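Local coordinates for protein molybdopterin molybdotransferase (Pyrococcus horikoshii, PDB 1UZ5) that probably inserts molybdenum into adenylyl-molybdopterin, a magnesium-dependent step of molybdenum cofactor biosynthesis that yields Mo-molybdopterin and AMP, at residues T66-E71 / I129-A133; V244-D248 / I292-P296; A375-V379 / V394-F399. All coordinates share one frame; numbering follows the deposited sequence.

Interaction 1 of 3, residues T66-E71 / I129-A133; sequences TFMASE and IYKPA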
ATOM      1  N   THR A  66       3.855  -1.546  52.001  1.00 25.56           N
ATOM      2  CA  THR A  66       2.723  -0.678  52.304  1.00 29.40           C
ATOM      3  C   THR A  66       1.440  -1.429  52.678  1.00 34.04           C
ATOM      4  O   THR A  66       0.402  -0.805  52.881  1.00 29.87           O
ATOM      5  CB  THR A  66       2.370   0.205  51.099  1.00 31.70           C
ATOM      6  OG1 THR A  66       1.701  -0.594  50.115  1.00 30.28           O
ATOM      7  CG2 THR A  66       3.633   0.820  50.481  1.00 27.99           C
ATOM      8  N   PHE A  67       1.512  -2.751  52.772  1.00 30.90           N
ATOM      9  CA  PHE A  67       0.326  -3.548  53.065  1.00 42.54           C
ATOM     10  C   PHE A  67      -0.430  -3.245  54.359  1.00 39.81           C
ATOM     11  O   PHE A  67      -1.651  -3.382  54.402  1.00 37.27           O
ATOM     12  CB  PHE A  67       0.676  -5.042  52.991  1.00 32.31           C
ATOM     13  CG  PHE A  67       0.887  -5.547  51.582  1.00 39.81           C
ATOM     14  CD1 PHE A  67       0.666  -4.712  50.486  1.00 33.74           C
ATOM     15  CD2 PHE A  67       1.307  -6.853  51.351  1.00 39.58           C
ATOM     16  CE1 PHE A  67       0.864  -5.169  49.184  1.00 29.70           C
ATOM     17  CE2 PHE A  67       1.509  -7.321  50.051  1.00 42.98           C
ATOM     18  CZ  PHE A  67       1.286  -6.479  48.968  1.00 31.55           C
ATOM     19  N   MET A  68       0.281  -2.826  55.401  1.00 40.32           N
ATOM     20  CA  MET A  68      -0.360  -2.515  56.677  1.00 42.77           C
ATOM     21  C   MET A  68      -0.766  -1.048  56.787  1.00 45.54           C
ATOM     22  O   MET A  68      -1.212  -0.600  57.842  1.00 48.20           O
ATOM     23  CB  MET A  68       0.575  -2.872  57.837  1.00 37.61           C
ATOM     24  CG  MET A  68       0.976  -4.338  57.881  1.00 40.97           C
ATOM     25  SD  MET A  68      -0.458  -5.445  57.925  1.00 56.33           S
ATOM     26  CE  MET A  68      -0.772  -5.528  59.695  1.00 61.02           C
ATOM     27  N   ALA A  69      -0.621  -0.302  55.699  1.00 38.57           N
ATOM     28  CA  ALA A  69      -0.969   1.115  55.705  1.00 41.41           C
ATOM     29  C   ALA A  69      -2.462   1.368  55.879  1.00 46.32           C
ATOM     30  O   ALA A  69      -3.293   0.728  55.238  1.00 48.16           O
ATOM     31  CB  ALA A  69      -0.484   1.778  54.422  1.00 30.79           C
ATOM     32  N   SER A  70      -2.788   2.316  56.751  1.00 46.25           N
ATOM     33  CA  SER A  70      -4.171   2.698  57.014  1.00 50.53           C
ATOM     34  C   SER A  70      -4.166   4.172  57.388  1.00 53.50           C
ATOM     35  O   SER A  70      -3.134   4.711  57.796  1.00 43.47           O
ATOM     36  CB  SER A  70      -4.759   1.871  58.163  1.00 46.56           C
ATOM     37  OG  SER A  70      -4.087   2.126  59.387  1.00 40.17           O
ATOM     38  N   GLU A  71      -5.315   4.825  57.247  1.00 56.06           N
ATOM     39  CA  GLU A  71      -5.417   6.240  57.575  1.00 59.82           C
ATOM     40  C   GLU A  71      -5.101   6.489  59.043  1.00 53.55           C
ATOM     41  O   GLU A  71      -4.654   7.573  59.413  1.00 54.67           O
ATOM     42  CB  GLU A  71      -6.815   6.758  57.242  1.00 68.61           C
ATOM     43  CG  GLU A  71      -7.135   6.717  55.756  1.00 88.06           C
ATOM     44  CD  GLU A  71      -8.497   7.300  55.433  1.00100.16           C
ATOM     45  OE1 GLU A  71      -9.507   6.768  55.941  1.00106.81           O
ATOM     46  OE2 GLU A  71      -8.557   8.290  54.673  1.00104.52           O
ATOM     47  N   ILE A 129       2.463   6.894  53.990  1.00 25.61           N
ATOM     48  CA  ILE A 129       1.501   6.243  53.114  1.00 33.97           C
ATOM     49  C   ILE A 129       0.320   5.774  53.960  1.00 35.74           C
ATOM     50  O   ILE A 129       0.503   5.073  54.956  1.00 31.50           O
ATOM     51  CB  ILE A 129       2.163   5.047  52.399  1.00 32.49           C
ATOM     52  CG1 ILE A 129       3.386   5.549  51.618  1.00 41.69           C
ATOM     53  CG2 ILE A 129       1.167   4.366  51.470  1.00 30.13           C
ATOM     54  CD1 ILE A 129       4.191   4.461  50.954  1.00 54.70           C
ATOM     55  N   TYR A 130      -0.883   6.160  53.547  1.00 35.20           N
ATOM     56  CA  TYR A 130      -2.106   5.839  54.284  1.00 42.78           C
ATOM     57  C   TYR A 130      -2.964   4.756  53.641  1.00 44.95           C
ATOM     58  O   TYR A 130      -3.947   4.300  54.231  1.00 39.88           O
ATOM     59  CB  TYR A 130      -2.946   7.113  54.432  1.00 40.57           C
ATOM     60  CG  TYR A 130      -2.212   8.259  55.095  1.00 40.33           C
ATOM     61  CD1 TYR A 130      -2.138   8.356  56.482  1.00 48.56           C
ATOM     62  CD2 TYR A 130      -1.565   9.233  54.332  1.00 45.42           C
ATOM     63  CE1 TYR A 130      -1.437   9.394  57.099  1.00 49.42           C
ATOM     64  CE2 TYR A 130      -0.858  10.276  54.940  1.00 48.54           C
ATOM     65  CZ  TYR A 130      -0.801  10.347  56.324  1.00 46.87           C
ATOM     66  OH  TYR A 130      -0.106  11.365  56.933  1.00 63.06           O
ATOM     67  N   LYS A 131      -2.595   4.349  52.433  1.00 39.02           N
ATOM     68  CA  LYS A 131      -3.343   3.333  51.707  1.00 40.18           C
ATOM     69  C   LYS A 131      -2.375   2.338  51.071  1.00 43.51           C
ATOM     70  O   LYS A 131      -1.371   2.727  50.482  1.00 33.84           O
ATOM     71  CB  LYS A 131      -4.191   4.009  50.628  1.00 42.67           C
ATOM     72  CG  LYS A 131      -5.111   3.088  49.854  1.00 51.89           C
ATOM     73  CD  LYS A 131      -5.898   3.883  48.824  1.00 53.37           C
ATOM     74  CE  LYS A 131      -6.865   3.003  48.049  1.00 60.93           C
ATOM     75  NZ  LYS A 131      -7.616   3.788  47.029  1.00 65.82           N
ATOM     76  N   PRO A 132      -2.656   1.035  51.195  1.00 40.03           N
ATOM     77  CA  PRO A 132      -1.746   0.061  50.595  1.00 40.30           C
ATOM     78  C   PRO A 132      -1.718   0.171  49.073  1.00 36.29           C
ATOM     79  O   PRO A 132      -2.735   0.440  48.436  1.00 31.30           O
ATOM     80  CB  PRO A 132      -2.318  -1.278  51.057  1.00 46.45           C
ATOM     81  CG  PRO A 132      -2.992  -0.934  52.358  1.00 45.90           C
ATOM     82  CD  PRO A 132      -3.679   0.362  52.012  1.00 47.06           C
ATOM     83  N   ALA A 133      -0.540  -0.016  48.497  1.00 36.61           N
ATOM     84  CA  ALA A 133      -0.405   0.014  47.049  1.00 35.65           C
ATOM     85  C   ALA A 133      -0.426  -1.450  46.634  1.00 34.17           C
ATOM     86  O   ALA A 133      -0.401  -2.343  47.480  1.00 31.71           O
ATOM     87  CB  ALA A 133       0.924   0.650  46.654  1.00 32.28           C
TER

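Interaction 2 of 3, residues V244-D248 / I292-P296; sequences VNVGD and IKGKP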
ATOM      1  N   VAL A 244      11.981  -4.303 -23.996  1.00 39.30           N
ATOM      2  CA  VAL A 244      12.242  -5.612 -23.410  1.00 40.37           C
ATOM      3  C   VAL A 244      13.540  -5.633 -22.605  1.00 38.36           C
ATOM      4  O   VAL A 244      13.662  -6.375 -21.632  1.00 42.29           O
ATOM      5  CB  VAL A 244      12.316  -6.706 -24.507  1.00 43.95           C
ATOM      6  CG1 VAL A 244      12.794  -8.020 -23.913  1.00 39.19           C
ATOM      7  CG2 VAL A 244      10.948  -6.894 -25.141  1.00 40.61           C
ATOM      8  N   ASN A 245      14.506  -4.817 -23.010  1.00 36.38           N
ATOM      9  CA  ASN A 245      15.784  -4.759 -22.319  1.00 45.77           C
ATOM     10  C   ASN A 245      15.785  -3.912 -21.055  1.00 47.19           C
ATOM     11  O   ASN A 245      16.541  -4.192 -20.127  1.00 49.71           O
ATOM     12  CB  ASN A 245      16.874  -4.250 -23.261  1.00 50.17           C
ATOM     13  CG  ASN A 245      17.659  -5.378 -23.905  1.00 69.60           C
ATOM     14  OD1 ASN A 245      17.097  -6.231 -24.593  1.00 70.46           O
ATOM     15  ND2 ASN A 245      18.967  -5.389 -23.678  1.00 71.96           N
ATOM     16  N   VAL A 246      14.945  -2.881 -21.010  1.00 42.46           N
ATOM     17  CA  VAL A 246      14.907  -2.007 -19.842  1.00 34.91           C
ATOM     18  C   VAL A 246      13.872  -2.387 -18.793  1.00 34.07           C
ATOM     19  O   VAL A 246      14.024  -2.042 -17.624  1.00 40.75           O
ATOM     20  CB  VAL A 246      14.662  -0.536 -20.243  1.00 44.45           C
ATOM     21  CG1 VAL A 246      15.748  -0.072 -21.195  1.00 50.24           C
ATOM     22  CG2 VAL A 246      13.295  -0.387 -20.874  1.00 34.42           C
ATOM     23  N   GLY A 247      12.826  -3.101 -19.194  1.00 31.11           N
ATOM     24  CA  GLY A 247      11.806  -3.458 -18.224  1.00 31.38           C
ATOM     25  C   GLY A 247      11.639  -4.928 -17.894  1.00 33.12           C
ATOM     26  O   GLY A 247      12.236  -5.797 -18.525  1.00 36.96           O
ATOM     27  N   ASP A 248      10.821  -5.193 -16.879  1.00 34.30           N
ATOM     28  CA  ASP A 248      10.515  -6.549 -16.447  1.00 27.52           C
ATOM     29  C   ASP A 248       9.214  -6.898 -17.154  1.00 32.80           C
ATOM     30  O   ASP A 248       8.852  -8.065 -17.310  1.00 27.25           O
ATOM     31  CB  ASP A 248      10.289  -6.594 -14.934  1.00 32.43           C
ATOM     32  CG  ASP A 248      11.475  -6.069 -14.152  1.00 44.63           C
ATOM     33  OD1 ASP A 248      12.601  -6.567 -14.373  1.00 46.48           O
ATOM     34  OD2 ASP A 248      11.279  -5.161 -13.315  1.00 38.90           O
ATOM     35  N   ILE A 292       8.339 -12.153 -24.316  1.00 32.36           N
ATOM     36  CA  ILE A 292       9.554 -11.968 -25.093  1.00 37.13           C
ATOM     37  C   ILE A 292      10.714 -12.027 -24.106  1.00 43.39           C
ATOM     38  O   ILE A 292      10.760 -11.255 -23.143  1.00 39.59           O
ATOM     39  CB  ILE A 292       9.577 -10.603 -25.807  1.00 32.58           C
ATOM     40  CG1 ILE A 292       8.401 -10.503 -26.786  1.00 34.42           C
ATOM     41  CG2 ILE A 292      10.899 -10.427 -26.540  1.00 36.39           C
ATOM     42  CD1 ILE A 292       8.315  -9.170 -27.512  1.00 26.64           C
ATOM     43  N   LYS A 293      11.640 -12.950 -24.341  1.00 41.59           N
ATOM     44  CA  LYS A 293      12.788 -13.126 -23.461  1.00 38.51           C
ATOM     45  C   LYS A 293      12.335 -13.214 -22.008  1.00 37.08           C
ATOM     46  O   LYS A 293      12.851 -12.512 -21.142  1.00 43.37           O
ATOM     47  CB  LYS A 293      13.777 -11.974 -23.638  1.00 39.19           C
ATOM     48  CG  LYS A 293      14.418 -11.940 -25.014  1.00 45.27           C
ATOM     49  CD  LYS A 293      15.506 -10.884 -25.098  1.00 61.00           C
ATOM     50  CE  LYS A 293      16.212 -10.939 -26.443  1.00 67.10           C
ATOM     51  NZ  LYS A 293      17.317  -9.946 -26.541  1.00 78.69           N
ATOM     52  N   GLY A 294      11.349 -14.074 -21.765  1.00 41.55           N
ATOM     53  CA  GLY A 294      10.829 -14.277 -20.424  1.00 46.64           C
ATOM     54  C   GLY A 294      10.054 -13.132 -19.801  1.00 42.59           C
ATOM     55  O   GLY A 294       9.579 -13.252 -18.673  1.00 50.48           O
ATOM     56  N   LYS A 295       9.901 -12.028 -20.520  1.00 43.82           N
ATOM     57  CA  LYS A 295       9.182 -10.881 -19.975  1.00 37.52           C
ATOM     58  C   LYS A 295       7.781 -10.706 -20.549  1.00 38.79           C
ATOM     59  O   LYS A 295       7.590 -10.732 -21.762  1.00 41.19           O
ATOM     60  CB  LYS A 295      10.010  -9.617 -20.202  1.00 37.43           C
ATOM     61  CG  LYS A 295      11.408  -9.745 -19.623  1.00 40.84           C
ATOM     62  CD  LYS A 295      12.246  -8.516 -19.856  1.00 47.87           C
ATOM     63  CE  LYS A 295      13.602  -8.675 -19.199  1.00 34.33           C
ATOM     64  NZ  LYS A 295      14.452  -7.486 -19.421  1.00 39.60           N
ATOM     65  N   PRO A 296       6.775 -10.546 -19.673  1.00 34.46           N
ATOM     66  CA  PRO A 296       5.394 -10.365 -20.127  1.00 30.96           C
ATOM     67  C   PRO A 296       5.267  -9.107 -20.987  1.00 37.98           C
ATOM     68  O   PRO A 296       5.905  -8.088 -20.716  1.00 34.12           O
ATOM     69  CB  PRO A 296       4.610 -10.243 -18.820  1.00 34.87           C
ATOM     70  CG  PRO A 296       5.419 -11.073 -17.860  1.00 32.75           C
ATOM     71  CD  PRO A 296       6.833 -10.657 -18.205  1.00 34.57           C
TER

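Interaction 3 of 3, residues A375-V379 / V394-F399; sequences ADGFV and VEVTLF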
ATOM      1  N   ALA A 375     -13.993   8.805 -15.862  1.00 34.54           N
ATOM      2  CA  ALA A 375     -14.028   7.400 -15.466  1.00 34.77           C
ATOM      3  C   ALA A 375     -13.401   7.104 -14.101  1.00 37.24           C
ATOM      4  O   ALA A 375     -12.186   7.152 -13.942  1.00 38.46           O
ATOM      5  CB  ALA A 375     -13.364   6.547 -16.540  1.00 34.73           C
ATOM      6  N   ASP A 376     -14.239   6.783 -13.121  1.00 35.00           N
ATOM      7  CA  ASP A 376     -13.753   6.471 -11.782  1.00 35.68           C
ATOM      8  C   ASP A 376     -13.553   4.974 -11.620  1.00 35.13           C
ATOM      9  O   ASP A 376     -12.821   4.523 -10.739  1.00 39.33           O
ATOM     10  CB  ASP A 376     -14.735   6.981 -10.731  1.00 37.56           C
ATOM     11  CG  ASP A 376     -14.854   8.485 -10.741  1.00 47.30           C
ATOM     12  OD1 ASP A 376     -13.799   9.157 -10.748  1.00 49.56           O
ATOM     13  OD2 ASP A 376     -15.993   8.997 -10.738  1.00 50.57           O
ATOM     14  N   GLY A 377     -14.208   4.210 -12.485  1.00 38.58           N
ATOM     15  CA  GLY A 377     -14.101   2.766 -12.442  1.00 41.54           C
ATOM     16  C   GLY A 377     -14.984   2.140 -13.501  1.00 45.50           C
ATOM     17  O   GLY A 377     -15.482   2.828 -14.394  1.00 45.81           O
ATOM     18  N   PHE A 378     -15.188   0.832 -13.416  1.00 41.83           N
ATOM     19  CA  PHE A 378     -16.028   0.164 -14.394  1.00 44.10           C
ATOM     20  C   PHE A 378     -16.965  -0.855 -13.770  1.00 49.12           C
ATOM     21  O   PHE A 378     -16.705  -1.382 -12.685  1.00 45.66           O
ATOM     22  CB  PHE A 378     -15.164  -0.512 -15.467  1.00 38.86           C
ATOM     23  CG  PHE A 378     -14.253  -1.587 -14.936  1.00 43.30           C
ATOM     24  CD1 PHE A 378     -14.765  -2.811 -14.508  1.00 48.80           C
ATOM     25  CD2 PHE A 378     -12.878  -1.380 -14.874  1.00 47.90           C
ATOM     26  CE1 PHE A 378     -13.918  -3.812 -14.028  1.00 39.34           C
ATOM     27  CE2 PHE A 378     -12.028  -2.373 -14.397  1.00 42.24           C
ATOM     28  CZ  PHE A 378     -12.550  -3.591 -13.974  1.00 40.96           C
ATOM     29  N   VAL A 379     -18.064  -1.113 -14.467  1.00 48.07           N
ATOM     30  CA  VAL A 379     -19.057  -2.084 -14.032  1.00 51.76           C
ATOM     31  C   VAL A 379     -19.042  -3.201 -15.071  1.00 55.59           C
ATOM     32  O   VAL A 379     -19.157  -2.942 -16.269  1.00 54.17           O
ATOM     33  CB  VAL A 379     -20.462  -1.462 -13.981  1.00 51.84           C
ATOM     34  CG1 VAL A 379     -21.486  -2.527 -13.643  1.00 59.42           C
ATOM     35  CG2 VAL A 379     -20.500  -0.351 -12.945  1.00 48.68           C
ATOM     36  N   VAL A 394     -24.841  -1.969  -8.406  1.00 78.27           N
ATOM     37  CA  VAL A 394     -23.857  -2.709  -9.180  1.00 70.71           C
ATOM     38  C   VAL A 394     -22.489  -2.578  -8.536  1.00 69.68           C
ATOM     39  O   VAL A 394     -22.181  -1.564  -7.909  1.00 69.69           O
ATOM     40  CB  VAL A 394     -23.770  -2.185 -10.620  1.00 69.35           C
ATOM     41  CG1 VAL A 394     -25.078  -2.442 -11.342  1.00 68.77           C
ATOM     42  CG2 VAL A 394     -23.447  -0.701 -10.612  1.00 67.41           C
ATOM     43  N   GLU A 395     -21.676  -3.614  -8.688  1.00 69.20           N
ATOM     44  CA  GLU A 395     -20.333  -3.610  -8.133  1.00 68.10           C
ATOM     45  C   GLU A 395     -19.469  -2.778  -9.075  1.00 66.03           C
ATOM     46  O   GLU A 395     -19.573  -2.903 -10.298  1.00 65.05           O
ATOM     47  CB  GLU A 395     -19.796  -5.042  -8.047  1.00 73.42           C
ATOM     48  CG  GLU A 395     -18.573  -5.214  -7.152  1.00 87.36           C
ATOM     49  CD  GLU A 395     -18.887  -4.989  -5.682  1.00 95.29           C
ATOM     50  OE1 GLU A 395     -19.819  -5.643  -5.165  1.00 98.45           O
ATOM     51  OE2 GLU A 395     -18.199  -4.166  -5.041  1.00 99.46           O
ATOM     52  N   VAL A 396     -18.629  -1.920  -8.509  1.00 56.78           N
ATOM     53  CA  VAL A 396     -17.762  -1.073  -9.317  1.00 51.72           C
ATOM     54  C   VAL A 396     -16.297  -1.223  -8.934  1.00 45.64           C
ATOM     55  O   VAL A 396     -15.920  -0.976  -7.790  1.00 48.99           O
ATOM     56  CB  VAL A 396     -18.146   0.420  -9.178  1.00 47.05           C
ATOM     57  CG1 VAL A 396     -17.171   1.285  -9.967  1.00 49.27           C
ATOM     58  CG2 VAL A 396     -19.561   0.643  -9.674  1.00 49.15           C
ATOM     59  N   THR A 397     -15.477  -1.642  -9.888  1.00 44.81           N
ATOM     60  CA  THR A 397     -14.047  -1.775  -9.634  1.00 46.99           C
ATOM     61  C   THR A 397     -13.463  -0.407  -9.947  1.00 50.10           C
ATOM     62  O   THR A 397     -13.510   0.046 -11.090  1.00 47.64           O
ATOM     63  CB  THR A 397     -13.394  -2.826 -10.548  1.00 46.14           C
ATOM     64  OG1 THR A 397     -13.917  -4.122 -10.238  1.00 51.70           O
ATOM     65  CG2 THR A 397     -11.885  -2.833 -10.353  1.00 41.61           C
ATOM     66  N   LEU A 398     -12.932   0.258  -8.929  1.00 52.03           N
ATOM     67  CA  LEU A 398     -12.368   1.586  -9.106  1.00 51.60           C
ATOM     68  C   LEU A 398     -10.973   1.581  -9.702  1.00 51.72           C
ATOM     69  O   LEU A 398     -10.221   0.619  -9.555  1.00 54.63           O
ATOM     70  CB  LEU A 398     -12.354   2.332  -7.771  1.00 56.05           C
ATOM     71  CG  LEU A 398     -13.697   2.887  -7.287  1.00 63.22           C
ATOM     72  CD1 LEU A 398     -14.722   1.772  -7.177  1.00 69.36           C
ATOM     73  CD2 LEU A 398     -13.504   3.571  -5.944  1.00 72.78           C
ATOM     74  N   PHE A 399     -10.635   2.667 -10.385  1.00 52.68           N
ATOM     75  CA  PHE A 399      -9.321   2.802 -10.989  1.00 57.83           C
ATOM     76  C   PHE A 399      -8.364   3.373  -9.951  1.00 69.52           C
ATOM     77  O   PHE A 399      -7.934   4.522 -10.048  1.00 74.36           O
ATOM     78  CB  PHE A 399      -9.387   3.725 -12.204  1.00 44.52           C
ATOM     79  CG  PHE A 399     -10.215   3.183 -13.332  1.00 43.17           C
ATOM     80  CD1 PHE A 399     -10.011   1.890 -13.799  1.00 36.39           C
ATOM     81  CD2 PHE A 399     -11.183   3.972 -13.942  1.00 39.84           C
ATOM     82  CE1 PHE A 399     -10.758   1.390 -14.860  1.00 35.46           C
ATOM     83  CE2 PHE A 399     -11.938   3.480 -15.007  1.00 39.77           C
ATOM     84  CZ  PHE A 399     -11.725   2.189 -15.467  1.00 38.50           C
TER

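Interaction 1 of 3, residues T66-E71 / I129-A133
The Phe67 ring meets the carbonyl of Ala133 at its edge: O of Ala133 lies in the ring plane, 3.5 Å from CE1 of Phe67, where the weakly positive ring hydrogens suit an oxygen. The Tyr130 ring likewise has the backbone O of Ser70 at its edge, while the carbonyl of Glu71 approaches it obliquely.

Beside these flat groups, the puckered ring of Pro132 sits in the bend of the type I beta turn Thr66-Ala69; its CG is 3.3 Å from O of Ala69, and its CA makes a CA-H...O contact with O of Thr66, the oxygen that also closes the turn by accepting N-H of Ala69. The turn belongs to the loop between strands 58-61 and 75-83, and it is laid over the chain leaving strand 126-129, so two loops pack together at one end of the N-terminal mixed sheet.

Thr66 joins them by polar and apolar branches. With chi1 at 75°, OG1 stands between the backbone N and the carbonyl carbon and receives N-H of Ala133 at 2.8 Å in an almost straight bond (176°); the same hydroxyl bonds O of Ala63. CG2 turns to CD1 of Ile129, 3.7 Å away. A valine in its place would probably leave the Ala133 N-H without this acceptor. Ala69, small enough for the tight approach, sets CB 3.5 Å from O of Ile129.

Interaction 2 of 3, residues V244-D248 / I292-P296
Lys295 supplies both hydrogen bonds of this contact, reaching with NZ to the end of helix 233-246. NZ donates to O of Val244 in the last turn at 2.6 Å and to O of Gly247, the first residue past the helix, at 2.9 Å. It meets the first carbonyl nearly head-on, with a C=O...N angle of 164°, and stands 20° out of the plane of the second. Carbonyls here lack the N-H donors of a following turn, so an ammonium suits the place and probably offsets the negative end of the helix dipole. The chain is extended from CG onward, which carries NZ the full length from strand to helix. The Asp248 carboxylate is not in contact with NZ; its OD2 bonds the backbone N of Lys182 instead.

In apolar contact, the branched side chain of Val244 crosses that of Ile292 at about a right angle, CG2 of Val244 resting 3.8 Å from CG2 of Ile292, and CG1 of Val244 also touches CB of Lys293 at 4.1 Å.

Residues 292-295 form a type I' turn whose two central residues, Lys293 and Gly294, both have positive phi, which glycine accepts readily; it links antiparallel strands 288-292 and 295-300. The contact thus sets this hairpin against the end of helix 233-246, where the chain enters strand 249-253, the parallel neighbour of strand 295-300.

Interaction 3 of 3, residues A375-V379 / V394-F399
Three backbone hydrogen bonds join residues 376-378 to 397-399. Phe378 and Thr397 form an antiparallel hydrogen-bonded pair, N of Phe378 donating to O of Thr397 and N of Thr397 returning to O of Phe378. Just beyond the strand, N of Phe399 bonds O of Asp376 at 2.9 Å. CA-H...O contacts from Val396 to O of Phe378 and from Leu398 to O of Asp376 supplement them.

CA of Gly377 sits over one face of the Phe399 ring in a CH-pi contact, 3.7 Å from its centroid. Glycine suits this position because a CB here would run into O of Thr397 and CA of Leu398. Thr397 points the same way as Phe378 and lays CB over a face of that ring, 3.9 Å from the centroid; a chi1 of 62° places the ring between its own backbone N and carbonyl carbon, folded over the neighbouring strand.

Strands 377-381 and 391-398 form a beta hairpin in the C-terminal domain. On the far side of strand 377-381 from strand 391-398, Asp376 and Gly377 both face Val352 of strand 347-354, a classic beta bulge.

Among the apolar contacts, the two phenylalanine rings meet obliquely with planes at 57°, CD2 of Phe378 lying 3.5 Å from CE1 of Phe399, and Leu308, Thr309, Thr312 and Leu313 of helix 304-322 touch them. Ala375 adds its CB at 3.7 Å from CE2 of Phe399. Branched Val379 reaches two strand residues with one methyl, CG2, which lies 3.5 Å from CG2 of Val396 and 3.8 Å from CG2 of Val394.

How the interactions relate
The three interactions come in succession along the chain, without overlap, and each falls in a different family region. Interaction 1 lies in the N-terminal region, far from the others: its centre is about 76 Å from that of interaction 2 and about 66 Å from that of interaction 3, which reflects the elongated shape of the chain. Interaction 2, in the probable molybdopterin-binding domain, and interaction 3, in the C-terminal domain, have centres about 30 Å apart and nearest atoms about 19 Å apart. Their sheets are separate, but helix 304-322, which follows strand 295-300 of interaction 2, packs on the aromatic residues of interaction 3. No atoms of the three contacts touch one another.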